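Side-chain contact in PTS system, IIabc component (PDB 3IPJ), which is the EIIB domain of a phosphotransferase-system sugar transporter and probably relays a phosphoryl group through a phosphocysteine to the incoming sugar, perhaps trehalose: residues 14-19 and 45-50. Sequence-based numbering, arbitrary orientation.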
loop_
_atom_site.group_PDB
_atom_site.type_symbol
_atom_site.label_atom_id
_atom_site.label_comp_id
_atom_site.label_asym_id
_atom_site.label_seq_id
_atom_site.Cartn_x
_atom_site.Cartn_y
_atom_site.Cartn_z
ATOM N N ILE A 14 -6.086 2.833 0.015
ATOM C CA ILE A 14 -6.900 2.057 0.995
ATOM C C ILE A 14 -8.373 2.068 0.525
ATOM O O ILE A 14 -9.056 1.013 0.573
ATOM C CB ILE A 14 -6.858 2.610 2.471
ATOM C CG1 ILE A 14 -5.446 2.823 3.036
ATOM C CG2 ILE A 14 -7.592 1.689 3.402
ATOM C CD1 ILE A 14 -4.516 1.807 2.680
ATOM N N LYS A 15 -8.865 3.243 0.095
ATOM C CA LYS A 15 -10.212 3.345 -0.328
ATOM C C LYS A 15 -10.561 2.460 -1.557
ATOM O O LYS A 15 -11.637 1.861 -1.628
ATOM C CB LYS A 15 -10.544 4.756 -0.668
ATOM C CG LYS A 15 -12.030 4.920 -0.984
ATOM C CD LYS A 15 -12.342 6.395 -1.362
ATOM C CE LYS A 15 -11.350 6.876 -2.459
ATOM N NZ LYS A 15 -10.889 8.321 -2.446
ATOM N N ILE A 16 -9.657 2.374 -2.521
ATOM C CA ILE A 16 -9.942 1.548 -3.656
ATOM C C ILE A 16 -9.827 0.026 -3.362
ATOM O O ILE A 16 -10.604 -0.778 -3.884
ATOM C CB ILE A 16 -9.005 1.957 -4.783
ATOM C CG1 ILE A 16 -9.229 3.434 -5.137
ATOM C CG2 ILE A 16 -9.235 1.121 -6.015
ATOM C CD1 ILE A 16 -8.023 4.014 -5.912
ATOM N N ILE A 17 -8.856 -0.368 -2.555
ATOM C CA ILE A 17 -8.655 -1.801 -2.216
ATOM C C ILE A 17 -9.789 -2.210 -1.270
ATOM O O ILE A 17 -10.380 -3.269 -1.410
ATOM C CB ILE A 17 -7.273 -1.981 -1.564
ATOM C CG1 ILE A 17 -6.164 -1.629 -2.578
ATOM C CG2 ILE A 17 -7.091 -3.365 -0.886
ATOM C CD1 ILE A 17 -4.764 -1.425 -1.938
ATOM N N GLY A 18 -10.154 -1.344 -0.345
ATOM C CA GLY A 18 -11.176 -1.647 0.645
ATOM C C GLY A 18 -10.481 -1.879 1.969
ATOM O O GLY A 18 -9.680 -2.808 2.079
ATOM N N GLU A 19 -10.813 -1.113 3.012
ATOM C CA GLU A 19 -10.064 -1.277 4.257
ATOM C C GLU A 19 -10.092 -2.725 4.830
ATOM O O GLU A 19 -9.074 -3.274 5.296
ATOM C CB GLU A 19 -10.551 -0.297 5.308
ATOM C CG GLU A 19 -9.806 -0.488 6.607
ATOM C CD GLU A 19 -10.547 0.035 7.869
ATOM O OE1 GLU A 19 -11.326 1.063 7.783
ATOM O OE2 GLU A 19 -10.294 -0.614 8.959
ATOM N N LYS A 45 -7.926 -0.304 -12.565
ATOM C CA LYS A 45 -7.836 0.924 -13.380
ATOM C C LYS A 45 -7.874 2.167 -12.503
ATOM O O LYS A 45 -7.255 3.174 -12.838
ATOM C CB LYS A 45 -8.969 0.999 -14.412
ATOM C CG LYS A 45 -8.949 -0.165 -15.399
ATOM C CD LYS A 45 -7.518 -0.571 -15.935
ATOM C CE LYS A 45 -7.060 0.424 -17.023
ATOM N NZ LYS A 45 -5.797 -0.022 -17.667
ATOM N N LYS A 46 -8.635 2.096 -11.406
ATOM C CA LYS A 46 -8.699 3.214 -10.486
ATOM C C LYS A 46 -7.425 3.298 -9.676
ATOM O O LYS A 46 -6.969 4.402 -9.349
ATOM C CB LYS A 46 -9.870 3.094 -9.500
ATOM C CG LYS A 46 -11.059 3.898 -9.824
ATOM C CD LYS A 46 -12.229 3.243 -9.120
ATOM C CE LYS A 46 -13.565 4.005 -9.292
ATOM N NZ LYS A 46 -14.722 3.474 -8.452
ATOM N N VAL A 47 -6.862 2.143 -9.309
ATOM C CA VAL A 47 -5.579 2.186 -8.653
ATOM C C VAL A 47 -4.501 2.817 -9.519
ATOM O O VAL A 47 -3.736 3.636 -9.045
ATOM C CB VAL A 47 -5.100 0.800 -8.175
ATOM C CG1 VAL A 47 -3.761 0.982 -7.473
ATOM C CG2 VAL A 47 -6.168 0.174 -7.192
ATOM N N GLU A 48 -4.470 2.485 -10.791
ATOM C CA GLU A 48 -3.434 2.936 -11.679
ATOM C C GLU A 48 -3.475 4.449 -11.858
ATOM O O GLU A 48 -2.460 5.061 -12.171
ATOM C CB GLU A 48 -3.712 2.349 -13.042
ATOM C CG GLU A 48 -3.374 0.904 -13.172
ATOM C CD GLU A 48 -3.569 0.406 -14.626
ATOM O OE1 GLU A 48 -4.440 1.012 -15.347
ATOM O OE2 GLU A 48 -2.840 -0.561 -15.067
ATOM N N LYS A 49 -4.655 5.047 -11.684
ATOM C CA LYS A 49 -4.876 6.510 -11.830
ATOM C C LYS A 49 -4.420 7.319 -10.608
ATOM O O LYS A 49 -4.364 8.559 -10.702
ATOM C CB LYS A 49 -6.356 6.800 -12.106
ATOM C CG LYS A 49 -6.741 6.387 -13.529
ATOM C CD LYS A 49 -8.224 6.310 -13.710
ATOM C CE LYS A 49 -8.487 6.142 -15.172
ATOM N NZ LYS A 49 -8.830 7.443 -15.807
ATOM N N VAL A 50 -4.113 6.642 -9.464
ATOM C CA VAL A 50 -3.632 7.344 -8.283
ATOM C C VAL A 50 -2.227 7.993 -8.534
ATOM O O VAL A 50 -1.373 7.400 -9.222
ATOM C CB VAL A 50 -3.636 6.382 -7.097
ATOM C CG1 VAL A 50 -3.096 7.081 -5.831
ATOM C CG2 VAL A 50 -5.099 5.826 -6.895
#
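Ile16, near the C-terminal end of helix 5-17, packs against the short helix 44-48 and the turn after it, dividing its two branches among Lys46, Val47 and Val50. CG2 takes the tightest touch: it meets CG2 of Val47 at 3.4 Å, closer than methyl groups usually sit, where the two backbones also come nearest, with CA of Ile16 6.7 Å from CA of Val47. The longer branch diverges from it toward Val50. With CG1 anti to the carbonyl carbon (chi1 -60°) and the chain extended beyond it (chi2 161°), CD1 reaches along the second segment to meet CG2 of Val50 tip to tip at 3.6 Å. The same methyl also rests 3.6 Å from the carbonyl O of Lys46, while CB of Lys46 sits 4.1 Å from both CG2 and CD1 of Ile16. Beyond CB the lysine stretches away, leaving only the root of its side chain in the contact. The joint between the segments is thus wholly one of van der Waals packing. Val47 and Val50 are buried, and both also touch Leu13 one turn earlier on helix 5-17; Val47 reaches Val56 of strand 55-59 as well. Away from Cys28, the predicted phosphocysteine site, and from Glu40, both seen to bind zinc, this is plain packing within the EIIB fold, joining the long N-terminal helix to the short helix, and the residues after it, that follow the first β-hairpin of its antiparallel sheet.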